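Local coordinates for uncharacterized protein (Deinococcus radiodurans, PDB 3GG7) that is of unknown function but binds manganese and may act, like other TatD-type hydrolases, as a metal-dependent enzyme that cleaves ester bonds, at residues F6-D11 against A207-V212; V191-D196 against K213-G218. One frame throughout, in Å; residues are numbered along the deposited sequence.

Contact 1 of 2, residues F6-D11 against A207-V212. With MN (manganese (II) ion), chain B.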
# COMPACT_ATOMS: atom_id res chain seq x y z
N PHE A 6 -5.56 4.15 1.48
CA PHE A 6 -5.12 3.36 0.35
C PHE A 6 -4.12 2.25 0.71
O PHE A 6 -3.39 1.79 -0.14
CB PHE A 6 -4.57 4.26 -0.77
CG PHE A 6 -4.99 3.81 -2.14
CD1 PHE A 6 -6.31 3.95 -2.52
CD2 PHE A 6 -4.11 3.19 -3.01
CE1 PHE A 6 -6.72 3.53 -3.76
CE2 PHE A 6 -4.54 2.76 -4.26
CZ PHE A 6 -5.82 2.96 -4.63
N HIS A 7 -4.18 1.75 1.94
CA HIS A 7 -3.48 0.54 2.33
C HIS A 7 -3.92 0.17 3.72
O HIS A 7 -3.43 0.74 4.71
CB HIS A 7 -1.97 0.74 2.28
CG HIS A 7 -1.17 -0.46 2.68
ND1 HIS A 7 -0.49 -1.22 1.77
CD2 HIS A 7 -0.95 -1.03 3.90
CE1 HIS A 7 0.12 -2.21 2.41
NE2 HIS A 7 -0.12 -2.11 3.70
N VAL A 8 -4.82 -0.81 3.81
CA VAL A 8 -5.33 -1.28 5.09
C VAL A 8 -5.67 -2.77 5.04
O VAL A 8 -6.13 -3.27 4.02
CB VAL A 8 -6.50 -0.41 5.57
CG1 VAL A 8 -7.71 -0.45 4.58
CG2 VAL A 8 -6.94 -0.78 6.98
N HIS A 9 -5.41 -3.47 6.14
CA HIS A 9 -5.64 -4.90 6.23
C HIS A 9 -6.99 -5.17 6.86
O HIS A 9 -7.06 -5.57 8.03
CB HIS A 9 -4.52 -5.58 7.01
CG HIS A 9 -3.16 -5.37 6.41
ND1 HIS A 9 -2.55 -6.32 5.62
CD2 HIS A 9 -2.30 -4.34 6.49
CE1 HIS A 9 -1.38 -5.87 5.22
NE2 HIS A 9 -1.19 -4.67 5.74
N LEU A 10 -8.06 -4.96 6.10
CA LEU A 10 -9.41 -5.23 6.65
C LEU A 10 -9.53 -6.65 7.17
O LEU A 10 -10.18 -6.86 8.20
CB LEU A 10 -10.50 -5.04 5.61
CG LEU A 10 -10.69 -3.69 5.01
CD1 LEU A 10 -11.94 -3.80 4.13
CD2 LEU A 10 -10.88 -2.62 6.09
N ASP A 11 -8.85 -7.59 6.53
CA ASP A 11 -9.00 -9.01 6.86
C ASP A 11 -8.22 -9.43 8.13
O ASP A 11 -8.29 -10.60 8.53
CB ASP A 11 -8.70 -9.91 5.64
CG ASP A 11 -7.25 -9.86 5.19
OD1 ASP A 11 -6.40 -9.26 5.90
OD2 ASP A 11 -6.99 -10.42 4.09
N ALA A 207 -4.92 1.05 14.64
CA ALA A 207 -5.57 2.02 13.76
C ALA A 207 -6.76 1.45 13.01
O ALA A 207 -6.78 0.25 12.66
CB ALA A 207 -4.59 2.58 12.77
N LEU A 208 -7.77 2.31 12.84
CA LEU A 208 -8.92 2.05 11.97
C LEU A 208 -8.84 2.94 10.76
O LEU A 208 -8.19 4.00 10.80
CB LEU A 208 -10.23 2.33 12.73
CG LEU A 208 -10.52 1.33 13.84
CD1 LEU A 208 -11.55 1.97 14.78
CD2 LEU A 208 -11.01 0.00 13.22
N PRO A 209 -9.51 2.56 9.65
CA PRO A 209 -9.39 3.35 8.41
C PRO A 209 -9.71 4.83 8.56
O PRO A 209 -9.07 5.67 7.91
CB PRO A 209 -10.35 2.65 7.45
CG PRO A 209 -10.41 1.25 7.94
CD PRO A 209 -10.26 1.31 9.44
N TRP A 210 -10.68 5.16 9.40
CA TRP A 210 -11.09 6.53 9.51
C TRP A 210 -10.10 7.38 10.34
O TRP A 210 -10.23 8.60 10.40
CB TRP A 210 -12.55 6.65 9.99
CG TRP A 210 -12.97 5.74 11.09
CD1 TRP A 210 -13.06 6.03 12.42
CD2 TRP A 210 -13.41 4.38 10.95
NE1 TRP A 210 -13.51 4.95 13.11
CE2 TRP A 210 -13.75 3.92 12.24
CE3 TRP A 210 -13.56 3.51 9.86
CZ2 TRP A 210 -14.20 2.62 12.47
CZ3 TRP A 210 -14.02 2.23 10.09
CH2 TRP A 210 -14.32 1.78 11.38
N ASP A 211 -9.06 6.75 10.90
CA ASP A 211 -7.96 7.50 11.51
C ASP A 211 -7.15 8.21 10.43
O ASP A 211 -6.23 9.00 10.74
CB ASP A 211 -7.01 6.57 12.28
CG ASP A 211 -7.59 6.02 13.56
OD1 ASP A 211 -8.40 6.72 14.23
OD2 ASP A 211 -7.24 4.88 13.93
N VAL A 212 -7.44 7.92 9.17
CA VAL A 212 -6.82 8.63 8.04
C VAL A 212 -7.16 10.12 8.05
O VAL A 212 -6.41 10.91 7.48
CB VAL A 212 -7.14 7.94 6.66
CG1 VAL A 212 -8.50 8.32 6.12
CG2 VAL A 212 -6.05 8.23 5.63
MN MN B . 0.40 -3.37 5.30
O HOH W 1 2.16 -3.11 6.29
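The backbones of 6-11 and 207-212 come nearest at Val-8 and Pro-209, whose CA atoms stand 7.0 Å apart, with no hydrogen bond between the segments. What joins them is a small apolar contact. Val-8 CG2 meets Pro-209 CG at 4.1 Å, and the two side chains cross at about a right angle. A chi1 of 62° puts CG1 of Val-8 between the backbone N and the carbonyl carbon and leaves CG2 anti to the N, the branch that meets the proline. Leu-10 adds its CD2 methyl, 4.3 Å from the same Pro-209 CG, so this one ring carbon is shared by two branched side chains.

The neighbours of Val-8 in sequence serve the metal instead. His-7 NE2 and His-9 NE2 each bind the manganese ion at 2.1 Å, forming the His-X-His pair found at the end of the first barrel strand in this superfamily. Ser-122 OG is hydrogen-bonded to His-7 ND1, which, with the metal bond at NE2, holds the rotation of that imidazole, while Glu-86 and Asp-196 supply further ligands.

Pro-209 lies in a short 3-10 turn whose two ends, Leu-208 and Asp-211, are tied by two bonds. Leu-208 N donates to Asp-211 OD2 at 2.8 Å, nearly straight at 164° but approaching 44° out of the carboxylate plane, and Asp-211 N returns a bond to Leu-208 O. Leu-208 CB also lies over the centre of the Trp-210 ring.

Among its neighbours, Pro-209 touches Val-19 and Cys-23 of helix 16-25 and Val-30 of strand 29-32, so the turn leading into helix 212-223 packs against strand 4-8, the adjacent strand and the helix connecting them.

Contact 2 of 2, residues V191-D196 against K213-G218. With MN (manganese (II) ion), chain B.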
# COMPACT_ATOMS: atom_id res chain seq x y z
N VAL A 191 0.89 11.77 -3.97
CA VAL A 191 0.69 11.47 -2.56
C VAL A 191 -0.73 10.96 -2.30
O VAL A 191 -1.71 11.57 -2.69
CB VAL A 191 1.04 12.67 -1.68
CG1 VAL A 191 0.77 12.39 -0.20
CG2 VAL A 191 2.52 12.98 -1.86
N LEU A 192 -0.79 9.78 -1.66
CA LEU A 192 -2.04 9.17 -1.21
C LEU A 192 -1.93 9.03 0.30
O LEU A 192 -0.83 9.06 0.86
CB LEU A 192 -2.21 7.78 -1.85
CG LEU A 192 -2.14 7.76 -3.38
CD1 LEU A 192 -2.10 6.34 -3.88
CD2 LEU A 192 -3.30 8.56 -4.01
N THR A 193 -3.07 8.83 0.95
CA THR A 193 -3.13 8.66 2.39
C THR A 193 -3.44 7.19 2.72
O THR A 193 -4.14 6.55 1.97
CB THR A 193 -4.20 9.58 3.00
OG1 THR A 193 -5.41 9.49 2.25
CG2 THR A 193 -3.74 11.06 3.00
N GLU A 194 -2.94 6.70 3.85
CA GLU A 194 -3.20 5.31 4.32
C GLU A 194 -3.20 5.26 5.83
O GLU A 194 -2.78 6.23 6.48
CB GLU A 194 -2.11 4.36 3.81
CG GLU A 194 -0.70 4.60 4.41
CD GLU A 194 0.29 3.46 4.13
OE1 GLU A 194 0.45 3.07 2.95
OE2 GLU A 194 0.88 2.93 5.10
N THR A 195 -3.64 4.15 6.42
CA THR A 195 -3.40 3.86 7.83
C THR A 195 -2.49 2.65 8.09
O THR A 195 -1.80 2.60 9.08
CB THR A 195 -4.67 3.60 8.64
OG1 THR A 195 -5.33 2.41 8.17
CG2 THR A 195 -5.61 4.81 8.61
N ASP A 196 -2.56 1.62 7.23
CA ASP A 196 -1.95 0.34 7.54
C ASP A 196 -2.51 -0.29 8.82
O ASP A 196 -1.81 -1.05 9.51
CB ASP A 196 -0.42 0.41 7.61
CG ASP A 196 0.24 -0.94 7.37
OD1 ASP A 196 -0.36 -1.80 6.69
OD2 ASP A 196 1.38 -1.14 7.86
N LYS A 213 -8.26 10.51 8.71
CA LYS A 213 -8.54 11.94 8.95
C LYS A 213 -7.32 12.64 9.57
O LYS A 213 -7.02 13.79 9.21
CB LYS A 213 -9.77 12.11 9.86
CG LYS A 213 -10.31 13.55 9.85
CD LYS A 213 -11.68 13.65 10.48
CE LYS A 213 -12.13 15.11 10.56
NZ LYS A 213 -13.59 15.26 10.93
N SER A 214 -6.62 11.97 10.48
CA SER A 214 -5.41 12.56 11.08
C SER A 214 -4.24 12.72 10.12
O SER A 214 -3.43 13.62 10.27
CB SER A 214 -4.98 11.82 12.34
OG SER A 214 -4.51 10.52 12.08
N VAL A 215 -4.15 11.85 9.12
CA VAL A 215 -3.13 12.01 8.10
C VAL A 215 -3.45 13.24 7.26
O VAL A 215 -2.54 13.99 6.90
CB VAL A 215 -3.02 10.76 7.18
CG1 VAL A 215 -1.86 10.92 6.20
CG2 VAL A 215 -2.84 9.49 8.01
N VAL A 216 -4.72 13.43 6.92
CA VAL A 216 -5.13 14.59 6.11
C VAL A 216 -4.83 15.88 6.87
O VAL A 216 -4.29 16.86 6.30
CB VAL A 216 -6.63 14.51 5.76
CG1 VAL A 216 -7.16 15.88 5.29
CG2 VAL A 216 -6.85 13.43 4.69
N GLU A 217 -5.16 15.87 8.16
CA GLU A 217 -4.84 16.99 9.05
C GLU A 217 -3.33 17.21 9.10
O GLU A 217 -2.86 18.35 8.99
CB GLU A 217 -5.42 16.77 10.44
CG GLU A 217 -6.95 16.86 10.44
CD GLU A 217 -7.60 16.40 11.74
OE1 GLU A 217 -6.91 15.79 12.59
OE2 GLU A 217 -8.82 16.66 11.91
N GLY A 218 -2.56 16.13 9.21
CA GLY A 218 -1.09 16.22 9.19
C GLY A 218 -0.54 16.83 7.91
O GLY A 218 0.38 17.67 7.94
MN MN B . 0.40 -3.37 5.30
O HOH W 1 2.16 -3.11 6.29
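Beyond Thr-193 and Glu-194, which pack against Val-215, segment 191-196 ends in the carboxylate of Asp-196, whose OD2 accepts a 2.6 Å hydrogen bond from water 1. The other oxygen, OD1, binds the manganese ion at 2.2 Å, and the same water is itself a ligand of the metal, at 2.0 Å. The carboxylate thus binds the ion with one oxygen and orients the coordinated water with the other, in a site completed by His-7, His-9 and Glu-86.

Toward the helix the contact is apolar. Thr-193 CG2 approaches Val-215 CG1 at 3.7 Å, the two side chains running past each other in opposite directions, so that they overlap alongside. The same threonine methyl lies 4.3 Å from Val-216 CG2, so it faces two successive residues of the helix. A chi1 of 47° sets CG2 of Thr-193 opposite its carbonyl carbon and turns OG1 elsewhere, to a hydrogen bond with Ile-4 O. The second methyl of the valine, Val-215 CG2, rests on Glu-194 O at 3.6 Å, a van der Waals contact with the backbone.

The side chain of Glu-194 leaves from the side of the strand facing away from the helix. Its two oxygens are both held: OE1 by Ser-168 OG and OE2 by His-148 ND1. His-148 is a predicted ligand of a second metal, so Glu-194 would be a second-shell residue that positions it.

The last barrel strand, 191-193, is thus covered on its outer face by helix 212-223, which follows it in the chain, and the metal ligand Asp-196 sits just past the strand's C-terminal end, as in TIM-barrel metallo-hydrolases of the TatD type.

The two contacts lie with their centres about 10 Å apart, and their segments alternate along the chain: 6-11, 191-196, 207-212, 213-218. Contact 2 pairs strand 191-193 with helix 212-223, while contact 1 sets the turn leading into that helix against strand 4-8. The two strands are the first and last of the barrel, and they are joined directly: Phe-6 N lies 2.8 Å from Thr-193 O, and His-7 O the same distance from Asp-196 N, both probable hydrogen bonds. One continuous piece of chain, 207-218, therefore backs the seam where the barrel closes, and on the barrel's inner side the ends of the two strands and the residues just beyond them bring three of the four protein ligands to one manganese ion.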